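Local coordinates for kinesin-like protein KAR3 (Saccharomyces cerevisiae, PDB 1F9V) that probably hydrolyses ATP to drive movement along microtubules, as a kinesin-family motor whose domain here holds bound ADP and magnesium, at residues A[77-80]-A[85-88]; A[251-256]-A[262-267]; A[291-296]-A[304-309]. The protein carries 2 engineered substitutions. All blocks are in the same frame, centred on the assembly; numbering follows the deposited sequence.

Interaction 1 (A[77-80]-A[85-88]); sequences VQSS and NVCI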
ATOM      1  N   VAL A  77      10.263   3.900   4.619  1.00 12.31           N
ATOM      2  CA  VAL A  77      10.851   2.573   4.483  1.00 12.94           C
ATOM      3  C   VAL A  77      12.203   2.395   5.162  1.00 13.99           C
ATOM      4  O   VAL A  77      12.552   1.282   5.551  1.00 13.77           O
ATOM      5  CB  VAL A  77      10.958   2.146   2.994  1.00 13.60           C
ATOM      6  CG1 VAL A  77       9.574   2.173   2.341  1.00 12.07           C
ATOM      7  CG2 VAL A  77      11.920   3.052   2.253  1.00 13.51           C
ATOM      8  N   GLN A  78      12.966   3.471   5.325  1.00 14.51           N
ATOM      9  CA  GLN A  78      14.262   3.330   5.978  1.00 16.09           C
ATOM     10  C   GLN A  78      14.113   3.063   7.475  1.00 16.34           C
ATOM     11  O   GLN A  78      15.034   2.563   8.117  1.00 16.45           O
ATOM     12  CB  GLN A  78      15.135   4.567   5.735  1.00 18.24           C
ATOM     13  CG  GLN A  78      14.747   5.806   6.514  1.00 19.56           C
ATOM     14  CD  GLN A  78      15.504   7.036   6.045  1.00 20.38           C
ATOM     15  OE1 GLN A  78      15.888   7.882   6.847  1.00 22.55           O
ATOM     16  NE2 GLN A  78      15.723   7.136   4.739  1.00 19.45           N
ATOM     17  N   SER A  79      12.945   3.372   8.028  1.00 15.25           N
ATOM     18  CA  SER A  79      12.701   3.143   9.445  1.00 15.06           C
ATOM     19  C   SER A  79      12.796   1.646   9.771  1.00 14.62           C
ATOM     20  O   SER A  79      12.984   1.266  10.926  1.00 13.67           O
ATOM     21  CB  SER A  79      11.327   3.697   9.845  1.00 16.75           C
ATOM     22  OG  SER A  79      10.282   2.830   9.439  1.00 21.01           O
ATOM     23  N   SER A  80      12.679   0.801   8.751  1.00 13.30           N
ATOM     24  CA  SER A  80      12.767  -0.644   8.948  1.00 15.54           C
ATOM     25  C   SER A  80      14.167  -1.059   9.393  1.00 16.93           C
ATOM     26  O   SER A  80      14.352  -2.143   9.951  1.00 14.84           O
ATOM     27  CB  SER A  80      12.408  -1.379   7.661  1.00 17.54           C
ATOM     28  OG  SER A  80      11.076  -1.854   7.714  1.00 24.22           O
ATOM     29  N   ASN A  85       8.303  -2.025  11.732  1.00  9.48           N
ATOM     30  CA  ASN A  85       7.638  -2.781  10.693  1.00  8.81           C
ATOM     31  C   ASN A  85       6.946  -1.705   9.866  1.00  7.51           C
ATOM     32  O   ASN A  85       6.512  -0.682  10.410  1.00  8.27           O
ATOM     33  CB  ASN A  85       6.594  -3.721  11.275  1.00  8.66           C
ATOM     34  CG  ASN A  85       7.215  -4.910  11.974  1.00  9.82           C
ATOM     35  OD1 ASN A  85       8.326  -5.334  11.648  1.00 10.03           O
ATOM     36  ND2 ASN A  85       6.496  -5.455  12.943  1.00  9.83           N
ATOM     37  N   VAL A  86       6.836  -1.944   8.568  1.00  7.11           N
ATOM     38  CA  VAL A  86       6.235  -0.965   7.677  1.00  7.81           C
ATOM     39  C   VAL A  86       5.238  -1.608   6.733  1.00  6.88           C
ATOM     40  O   VAL A  86       5.477  -2.695   6.215  1.00  7.27           O
ATOM     41  CB  VAL A  86       7.342  -0.265   6.834  1.00  7.66           C
ATOM     42  CG1 VAL A  86       6.723   0.528   5.682  1.00  9.47           C
ATOM     43  CG2 VAL A  86       8.179   0.622   7.723  1.00  9.22           C
ATOM     44  N   CYS A  87       4.114  -0.926   6.520  1.00  8.10           N
ATOM     45  CA  CYS A  87       3.094  -1.394   5.587  1.00  7.22           C
ATOM     46  C   CYS A  87       2.763  -0.249   4.637  1.00  7.18           C
ATOM     47  O   CYS A  87       2.586   0.890   5.070  1.00  7.70           O
ATOM     48  CB  CYS A  87       1.801  -1.802   6.309  1.00  6.96           C
ATOM     49  SG  CYS A  87       1.809  -3.443   7.063  1.00  8.61           S
ATOM     50  N   ILE A  88       2.706  -0.553   3.346  1.00  7.84           N
ATOM     51  CA  ILE A  88       2.326   0.436   2.344  1.00  8.05           C
ATOM     52  C   ILE A  88       1.256  -0.238   1.501  1.00  7.60           C
ATOM     53  O   ILE A  88       1.503  -1.285   0.898  1.00  7.68           O
ATOM     54  CB  ILE A  88       3.508   0.848   1.443  1.00  8.26           C
ATOM     55  CG1 ILE A  88       4.577   1.553   2.286  1.00  8.41           C
ATOM     56  CG2 ILE A  88       2.999   1.766   0.326  1.00  8.98           C
ATOM     57  CD1 ILE A  88       5.798   2.023   1.501  1.00 10.68           C
TER
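Val86 meets two serines at once. Its CG2 methyl lies 3.5 Å from Ser79 OG and 3.8 Å from Ser80 OG. CG2 is anti to the carbonyl carbon and beside the backbone N, with CG1 at chi1 167°, and this turns CG2 to the 79-80 turn. Ser79 OG is hydrogen-bonded to Leu76 O, at the end of the preceding helix, and Ser80 OG to Tyr84 O. Both hydroxyls are thus spent on backbone carbonyls, so a methyl can pack against them in a buried place. Ser80 OG is also 4.2 Å from Val86 CB.

The second point of touch is purely apolar. Val77 CG1 and Ile88 CD1 are 3.9 Å apart, and the two side chains cross at about a right angle. Ile88 has an extended chain beyond CB (chi2 -179°), which carries CD1 out to the valine. No hydrogen bond joins the two segments. A backbone bond inside the first, Ser80 N to Val77 O at 3.2 Å, helps to shape its turn.

The contact seats the end of helix 66-77 and the turn after it on strand 86-91 of the central sheet. This strand leads into the P-loop (Walker A), where Gln93 to Thr99 line an ADP pocket. Val77 also touches helix 109-124 through Thr113 and His116, and strand 235-244 through Leu240. Ile88 reaches Ile109 and Leu242.

Interaction 2 (A[251-256]-A[262-267]); sequences INVSQV and RETQNI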
ATOM      1  N   ILE A 251     -18.731  -3.096  -7.685  1.00 23.97           N
ATOM      2  CA  ILE A 251     -19.437  -4.006  -8.579  1.00 24.03           C
ATOM      3  C   ILE A 251     -20.745  -4.389  -7.899  1.00 24.87           C
ATOM      4  O   ILE A 251     -20.744  -4.832  -6.752  1.00 26.77           O
ATOM      5  CB  ILE A 251     -18.622  -5.293  -8.830  1.00 23.59           C
ATOM      6  CG1 ILE A 251     -17.195  -4.930  -9.248  1.00 23.54           C
ATOM      7  CG2 ILE A 251     -19.304  -6.148  -9.894  1.00 22.88           C
ATOM      8  CD1 ILE A 251     -17.078  -4.417 -10.668  1.00 22.27           C
ATOM      9  N   ASN A 252     -21.862  -4.206  -8.594  1.00 24.80           N
ATOM     10  CA  ASN A 252     -23.162  -4.547  -8.030  1.00 24.95           C
ATOM     11  C   ASN A 252     -23.232  -6.056  -7.781  1.00 23.99           C
ATOM     12  O   ASN A 252     -23.382  -6.845  -8.715  1.00 22.21           O
ATOM     13  CB  ASN A 252     -24.275  -4.114  -8.984  1.00 26.64           C
ATOM     14  CG  ASN A 252     -25.646  -4.222  -8.362  1.00 29.36           C
ATOM     15  OD1 ASN A 252     -25.886  -5.071  -7.502  1.00 30.06           O
ATOM     16  ND2 ASN A 252     -26.559  -3.361  -8.792  1.00 32.27           N
ATOM     17  N   VAL A 253     -23.120  -6.452  -6.517  1.00 23.24           N
ATOM     18  CA  VAL A 253     -23.149  -7.864  -6.155  1.00 24.39           C
ATOM     19  C   VAL A 253     -24.423  -8.562  -6.612  1.00 24.06           C
ATOM     20  O   VAL A 253     -24.449  -9.783  -6.776  1.00 24.22           O
ATOM     21  CB  VAL A 253     -22.981  -8.053  -4.627  1.00 25.34           C
ATOM     22  CG1 VAL A 253     -24.295  -8.488  -4.000  1.00 27.64           C
ATOM     23  CG2 VAL A 253     -21.886  -9.083  -4.352  1.00 26.60           C
ATOM     24  N   SER A 254     -25.480  -7.791  -6.821  1.00 23.34           N
ATOM     25  CA  SER A 254     -26.739  -8.367  -7.259  1.00 23.70           C
ATOM     26  C   SER A 254     -26.728  -8.661  -8.759  1.00 23.80           C
ATOM     27  O   SER A 254     -27.646  -9.289  -9.280  1.00 24.89           O
ATOM     28  CB  SER A 254     -27.890  -7.415  -6.919  1.00 24.19           C
ATOM     29  OG  SER A 254     -28.071  -6.446  -7.938  1.00 25.99           O
ATOM     30  N   GLN A 255     -25.682  -8.229  -9.452  1.00 22.33           N
ATOM     31  CA  GLN A 255     -25.613  -8.444 -10.890  1.00 23.26           C
ATOM     32  C   GLN A 255     -24.542  -9.418 -11.368  1.00 21.65           C
ATOM     33  O   GLN A 255     -24.373  -9.606 -12.570  1.00 22.46           O
ATOM     34  CB  GLN A 255     -25.418  -7.104 -11.591  1.00 26.82           C
ATOM     35  CG  GLN A 255     -26.395  -6.041 -11.147  1.00 32.20           C
ATOM     36  CD  GLN A 255     -27.040  -5.346 -12.321  1.00 35.31           C
ATOM     37  OE1 GLN A 255     -26.919  -4.130 -12.483  1.00 36.54           O
ATOM     38  NE2 GLN A 255     -27.731  -6.117 -13.158  1.00 36.80           N
ATOM     39  N   VAL A 256     -23.814 -10.032 -10.439  1.00 18.74           N
ATOM     40  CA  VAL A 256     -22.768 -10.989 -10.808  1.00 14.98           C
ATOM     41  C   VAL A 256     -23.100 -12.407 -10.331  1.00 13.37           C
ATOM     42  O   VAL A 256     -23.897 -12.591  -9.412  1.00 12.94           O
ATOM     43  CB  VAL A 256     -21.399 -10.571 -10.222  1.00 14.80           C
ATOM     44  CG1 VAL A 256     -20.883  -9.346 -10.960  1.00 15.41           C
ATOM     45  CG2 VAL A 256     -21.521 -10.288  -8.724  1.00 12.62           C
ATOM     46  N   ARG A 262     -18.200 -14.700  -6.438  1.00 11.39           N
ATOM     47  CA  ARG A 262     -17.366 -15.072  -5.308  1.00 12.16           C
ATOM     48  C   ARG A 262     -16.204 -14.117  -5.120  1.00 11.93           C
ATOM     49  O   ARG A 262     -15.902 -13.722  -3.995  1.00 11.58           O
ATOM     50  CB  ARG A 262     -16.862 -16.503  -5.482  1.00 15.63           C
ATOM     51  CG  ARG A 262     -17.992 -17.513  -5.703  1.00 20.92           C
ATOM     52  CD  ARG A 262     -18.587 -18.028  -4.391  1.00 25.17           C
ATOM     53  NE  ARG A 262     -19.791 -17.303  -3.990  1.00 27.62           N
ATOM     54  CZ  ARG A 262     -20.969 -17.871  -3.742  1.00 28.39           C
ATOM     55  NH1 ARG A 262     -21.122 -19.186  -3.856  1.00 29.35           N
ATOM     56  NH2 ARG A 262     -21.998 -17.120  -3.365  1.00 29.27           N
ATOM     57  N   GLU A 263     -15.556 -13.735  -6.218  1.00 11.96           N
ATOM     58  CA  GLU A 263     -14.434 -12.814  -6.128  1.00 12.51           C
ATOM     59  C   GLU A 263     -14.897 -11.434  -5.665  1.00 11.28           C
ATOM     60  O   GLU A 263     -14.246 -10.802  -4.836  1.00 10.13           O
ATOM     61  CB  GLU A 263     -13.705 -12.739  -7.474  1.00 16.74           C
ATOM     62  CG  GLU A 263     -14.027 -11.541  -8.319  1.00 24.00           C
ATOM     63  CD  GLU A 263     -13.194 -11.500  -9.585  1.00 26.92           C
ATOM     64  OE1 GLU A 263     -13.215 -10.457 -10.277  1.00 28.47           O
ATOM     65  OE2 GLU A 263     -12.518 -12.513  -9.882  1.00 26.54           O
ATOM     66  N   THR A 264     -16.036 -10.979  -6.174  1.00 10.40           N
ATOM     67  CA  THR A 264     -16.567  -9.675  -5.786  1.00 10.88           C
ATOM     68  C   THR A 264     -16.850  -9.638  -4.292  1.00 10.98           C
ATOM     69  O   THR A 264     -16.534  -8.662  -3.613  1.00 11.61           O
ATOM     70  CB  THR A 264     -17.877  -9.363  -6.541  1.00 11.10           C
ATOM     71  OG1 THR A 264     -17.623  -9.372  -7.950  1.00 13.02           O
ATOM     72  CG2 THR A 264     -18.428  -8.004  -6.128  1.00 12.54           C
ATOM     73  N   GLN A 265     -17.452 -10.707  -3.780  1.00 10.27           N
ATOM     74  CA  GLN A 265     -17.775 -10.789  -2.366  1.00 10.97           C
ATOM     75  C   GLN A 265     -16.513 -10.766  -1.514  1.00  9.45           C
ATOM     76  O   GLN A 265     -16.460 -10.094  -0.492  1.00 10.13           O
ATOM     77  CB  GLN A 265     -18.568 -12.066  -2.076  1.00 12.09           C
ATOM     78  CG  GLN A 265     -19.957 -12.076  -2.691  1.00 15.77           C
ATOM     79  CD  GLN A 265     -20.671 -13.399  -2.496  1.00 17.35           C
ATOM     80  OE1 GLN A 265     -20.075 -14.469  -2.625  1.00 17.90           O
ATOM     81  NE2 GLN A 265     -21.959 -13.331  -2.183  1.00 19.00           N
ATOM     82  N   ASN A 266     -15.496 -11.502  -1.946  1.00 10.00           N
ATOM     83  CA  ASN A 266     -14.237 -11.571  -1.210  1.00 10.51           C
ATOM     84  C   ASN A 266     -13.455 -10.255  -1.258  1.00 11.02           C
ATOM     85  O   ASN A 266     -12.844  -9.851  -0.265  1.00 10.59           O
ATOM     86  CB  ASN A 266     -13.376 -12.719  -1.751  1.00 11.20           C
ATOM     87  CG  ASN A 266     -13.815 -14.073  -1.214  1.00 11.57           C
ATOM     88  OD1 ASN A 266     -14.105 -14.215  -0.024  1.00 14.14           O
ATOM     89  ND2 ASN A 266     -13.870 -15.070  -2.088  1.00 12.08           N
ATOM     90  N   ILE A 267     -13.469  -9.590  -2.409  1.00 10.31           N
ATOM     91  CA  ILE A 267     -12.768  -8.317  -2.539  1.00 10.60           C
ATOM     92  C   ILE A 267     -13.489  -7.280  -1.679  1.00 10.72           C
ATOM     93  O   ILE A 267     -12.857  -6.532  -0.937  1.00 11.14           O
ATOM     94  CB  ILE A 267     -12.733  -7.842  -4.013  1.00 10.92           C
ATOM     95  CG1 ILE A 267     -11.831  -8.771  -4.829  1.00 11.10           C
ATOM     96  CG2 ILE A 267     -12.241  -6.398  -4.095  1.00 10.20           C
ATOM     97  CD1 ILE A 267     -12.030  -8.662  -6.328  1.00 11.77           C
TER
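Thr264 makes most of the apolar touches with the 251-256 loop. Its CG2 methyl lies 3.8 Å from Ile251 CB and 4.0 Å from Val253 CG2. The methyl is anti to the backbone N (chi1 of OG1 -59°), and it points off the helix into the loop. The Ile251 side chain crosses Thr264 at about a right angle. Val253 CG2 also rests on the aliphatic part of Gln265, 3.9 Å from CG. The Val256 CG2 methyl only packs on Thr264 OG1, at 4.1 Å. That hydroxyl is hydrogen-bonded to Arg260 O.

The loop follows strand 235-244 and folds back on the early turns of helix 258-281. This is consistent with the switch II loop of kinesin motors, which runs into the following helix. Val253 and Val256 also touch Leu261 there.

No hydrogen bond crosses between the segments; several lie within one. Asn252 OD1 accepts from Ser254 N at 2.8 Å, which makes an Asx turn. Ser254 OG gives OD1 a second bond from the same face of the amide, at 2.6 Å and 43° out of the carbonyl plane. On the helix, Arg262 NE donates to Gln265 OE1 at 3.2 Å, with an N-H...O angle of 148°. NH2 of the same arginine adds a weak bond.

Interaction 3 (A[291-296]-A[304-309]); sequences IPFRNS and YSLTGD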
ATOM      1  N   ILE A 291     -10.307  -4.589  17.279  1.00 25.32           N
ATOM      2  CA  ILE A 291      -9.927  -4.499  15.877  1.00 21.17           C
ATOM      3  C   ILE A 291     -10.100  -5.869  15.212  1.00 19.46           C
ATOM      4  O   ILE A 291      -9.484  -6.848  15.622  1.00 18.13           O
ATOM      5  CB  ILE A 291      -8.477  -4.001  15.776  1.00 19.69           C
ATOM      6  CG1 ILE A 291      -8.340  -2.737  16.639  1.00 19.24           C
ATOM      7  CG2 ILE A 291      -8.102  -3.752  14.324  1.00 19.31           C
ATOM      8  CD1 ILE A 291      -7.128  -1.909  16.371  1.00 20.19           C
ATOM      9  N   PRO A 292     -10.939  -5.944  14.163  1.00 17.90           N
ATOM     10  CA  PRO A 292     -11.225  -7.185  13.425  1.00 15.30           C
ATOM     11  C   PRO A 292     -10.128  -7.758  12.527  1.00 12.23           C
ATOM     12  O   PRO A 292     -10.388  -8.099  11.376  1.00 11.58           O
ATOM     13  CB  PRO A 292     -12.476  -6.831  12.626  1.00 15.80           C
ATOM     14  CG  PRO A 292     -12.315  -5.372  12.350  1.00 16.57           C
ATOM     15  CD  PRO A 292     -11.668  -4.796  13.592  1.00 18.13           C
ATOM     16  N   PHE A 293      -8.913  -7.883  13.050  1.00 11.45           N
ATOM     17  CA  PHE A 293      -7.808  -8.430  12.264  1.00 10.39           C
ATOM     18  C   PHE A 293      -8.148  -9.792  11.667  1.00  9.10           C
ATOM     19  O   PHE A 293      -7.812 -10.076  10.527  1.00  8.48           O
ATOM     20  CB  PHE A 293      -6.552  -8.618  13.129  1.00 11.01           C
ATOM     21  CG  PHE A 293      -5.897  -7.341  13.554  1.00 10.13           C
ATOM     22  CD1 PHE A 293      -5.249  -6.529  12.625  1.00 11.47           C
ATOM     23  CD2 PHE A 293      -5.916  -6.953  14.890  1.00 11.10           C
ATOM     24  CE1 PHE A 293      -4.629  -5.347  13.025  1.00 11.45           C
ATOM     25  CE2 PHE A 293      -5.301  -5.774  15.303  1.00 12.42           C
ATOM     26  CZ  PHE A 293      -4.656  -4.969  14.368  1.00 13.30           C
ATOM     27  N   ARG A 294      -8.817 -10.632  12.451  1.00 10.97           N
ATOM     28  CA  ARG A 294      -9.148 -11.990  12.019  1.00 12.20           C
ATOM     29  C   ARG A 294     -10.248 -12.107  10.974  1.00 13.33           C
ATOM     30  O   ARG A 294     -10.502 -13.200  10.456  1.00 14.14           O
ATOM     31  CB  ARG A 294      -9.513 -12.844  13.243  1.00 12.88           C
ATOM     32  CG  ARG A 294      -8.518 -12.745  14.384  1.00 14.76           C
ATOM     33  CD  ARG A 294      -8.933 -13.623  15.570  1.00 17.06           C
ATOM     34  NE  ARG A 294      -8.809 -15.040  15.241  1.00 17.68           N
ATOM     35  CZ  ARG A 294      -7.723 -15.773  15.460  1.00 17.99           C
ATOM     36  NH1 ARG A 294      -6.641 -15.234  16.010  1.00 19.39           N
ATOM     37  NH2 ARG A 294      -7.708 -17.044  15.096  1.00 19.01           N
ATOM     38  N   ASN A 295     -10.892 -10.989  10.648  1.00 13.74           N
ATOM     39  CA  ASN A 295     -11.978 -11.002   9.673  1.00 14.70           C
ATOM     40  C   ASN A 295     -11.549 -11.088   8.212  1.00 13.92           C
ATOM     41  O   ASN A 295     -12.391 -11.220   7.329  1.00 16.07           O
ATOM     42  CB  ASN A 295     -12.884  -9.786   9.879  1.00 17.12           C
ATOM     43  CG  ASN A 295     -13.837  -9.967  11.046  1.00 21.87           C
ATOM     44  OD1 ASN A 295     -14.776  -9.190  11.222  1.00 24.59           O
ATOM     45  ND2 ASN A 295     -13.602 -11.000  11.853  1.00 22.82           N
ATOM     46  N   SER A 296     -10.252 -11.005   7.944  1.00 11.12           N
ATOM     47  CA  SER A 296      -9.777 -11.127   6.573  1.00 11.27           C
ATOM     48  C   SER A 296      -8.364 -11.702   6.576  1.00 10.45           C
ATOM     49  O   SER A 296      -7.615 -11.544   7.543  1.00  9.17           O
ATOM     50  CB  SER A 296      -9.815  -9.776   5.843  1.00 10.43           C
ATOM     51  OG  SER A 296      -8.666  -8.999   6.116  1.00  9.92           O
ATOM     52  N   TYR A 304       0.909  -8.054  13.032  1.00  9.31           N
ATOM     53  CA  TYR A 304       2.081  -7.582  13.768  1.00  9.90           C
ATOM     54  C   TYR A 304       2.771  -6.384  13.097  1.00  9.21           C
ATOM     55  O   TYR A 304       3.530  -5.659  13.743  1.00  9.62           O
ATOM     56  CB  TYR A 304       3.096  -8.719  13.948  1.00 12.28           C
ATOM     57  CG  TYR A 304       2.665  -9.782  14.933  1.00 15.09           C
ATOM     58  CD1 TYR A 304       1.893  -9.457  16.052  1.00 16.60           C
ATOM     59  CD2 TYR A 304       3.031 -11.117  14.748  1.00 15.30           C
ATOM     60  CE1 TYR A 304       1.497 -10.440  16.966  1.00 18.86           C
ATOM     61  CE2 TYR A 304       2.644 -12.107  15.654  1.00 19.05           C
ATOM     62  CZ  TYR A 304       1.876 -11.762  16.760  1.00 18.99           C
ATOM     63  OH  TYR A 304       1.496 -12.735  17.658  1.00 20.78           O
ATOM     64  N   SER A 305       2.514  -6.188  11.806  1.00  8.95           N
ATOM     65  CA  SER A 305       3.107  -5.074  11.071  1.00  9.82           C
ATOM     66  C   SER A 305       2.139  -3.892  11.042  1.00 11.35           C
ATOM     67  O   SER A 305       2.435  -2.847  10.460  1.00 10.69           O
ATOM     68  CB  SER A 305       3.460  -5.501   9.640  1.00  9.25           C
ATOM     69  OG  SER A 305       4.673  -6.241   9.608  1.00  8.44           O
ATOM     70  N   LEU A 306       0.986  -4.065  11.682  1.00 10.30           N
ATOM     71  CA  LEU A 306      -0.032  -3.022  11.736  1.00 10.69           C
ATOM     72  C   LEU A 306      -0.191  -2.497  13.156  1.00 11.11           C
ATOM     73  O   LEU A 306      -0.813  -1.468  13.381  1.00 12.64           O
ATOM     74  CB  LEU A 306      -1.374  -3.576  11.252  1.00 10.07           C
ATOM     75  CG  LEU A 306      -1.509  -3.838   9.749  1.00  9.95           C
ATOM     76  CD1 LEU A 306      -2.808  -4.564   9.454  1.00  9.40           C
ATOM     77  CD2 LEU A 306      -1.468  -2.509   9.004  1.00 10.64           C
ATOM     78  N   THR A 307       0.380  -3.211  14.116  1.00 11.81           N
ATOM     79  CA  THR A 307       0.268  -2.822  15.510  1.00 13.12           C
ATOM     80  C   THR A 307       1.605  -2.433  16.108  1.00 14.58           C
ATOM     81  O   THR A 307       2.633  -2.482  15.437  1.00 16.26           O
ATOM     82  CB  THR A 307      -0.346  -3.959  16.342  1.00 13.37           C
ATOM     83  OG1 THR A 307       0.386  -5.170  16.116  1.00 13.07           O
ATOM     84  CG2 THR A 307      -1.801  -4.174  15.941  1.00 13.33           C
ATOM     85  N   GLY A 308       1.593  -2.052  17.379  1.00 15.96           N
ATOM     86  CA  GLY A 308       2.824  -1.645  18.027  1.00 16.90           C
ATOM     87  C   GLY A 308       3.232  -0.275  17.514  1.00 18.40           C
ATOM     88  O   GLY A 308       2.397   0.627  17.380  1.00 20.97           O
ATOM     89  N   ASP A 309       4.513  -0.108  17.221  1.00 18.61           N
ATOM     90  CA  ASP A 309       5.002   1.170  16.713  1.00 18.91           C
ATOM     91  C   ASP A 309       5.175   1.070  15.202  1.00 16.97           C
ATOM     92  O   ASP A 309       5.879   1.875  14.591  1.00 17.61           O
ATOM     93  CB  ASP A 309       6.337   1.525  17.365  1.00 20.32           C
ATOM     94  CG  ASP A 309       7.237   0.320  17.527  1.00 23.27           C
ATOM     95  OD1 ASP A 309       8.083   0.338  18.448  1.00 24.65           O
ATOM     96  OD2 ASP A 309       7.095  -0.642  16.738  1.00 24.16           O
TER
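Phe293 packs on Leu306 and Thr307 in an apolar, partly buried contact at the two ends of helix 297-306. A short 3-10 turn around Arg294 leads into this helix, with Ser296 at the N-cap position. Leu306 and Thr307 lie where the helix gives out. The ring comes from just before the helix and reaches the residues at its far end.

Leu306 CD1 sits at the ring edge, near its plane. CD1 and CB of Leu306 are each 4.1 Å from Phe293 CE1, and the two side chains run past each other in opposite directions. Thr307 CG2 approaches the ring obliquely and is closest to Phe293 CZ, at 3.4 Å. This methyl is anti to the carbonyl carbon. The first torsion (chi1 53°) turns OG1 instead between the backbone N and the carbonyl carbon, and from there OG1 bonds to Gln303 O and Lys174 NZ. Within its own segment, Ile291 CG2 lies over one face of the ring, 3.6 Å above the plane and offset toward the rim. Val277 of helix 258-281 also touches Phe293.

Without the ring, with an alanine here, the Thr307 methyl and Leu306 CD1 would probably lose their partner, and Ile291 CG2 the face it covers.

No hydrogen bond links the segments. The hold between them comes from van der Waals packing and the hydrophobic effect, while the polar end of Thr307 is occupied elsewhere.

Overall arrangement
The three contacts follow one another along the chain, and none nests in or crosses another. Interaction 1 comes first and closes the turn between helix 66-77 and strand 86-91. Interaction 2 then folds the loop after strand 235-244 onto the start of helix 258-281. Interaction 3 follows that helix and joins the two ends of helix 297-306. Interactions 1 and 3 touch: Asn85 ND2 probably bonds to Tyr304 O, and Cys87 packs on Ser305 and Leu306, so helix 297-306 is tied to strand 86-91. Interaction 2 touches neither of the others. Its centre is 33 Å from that of interaction 1, but helix 258-281 links it to interaction 3, where Ile291 and Phe293 touch that helix.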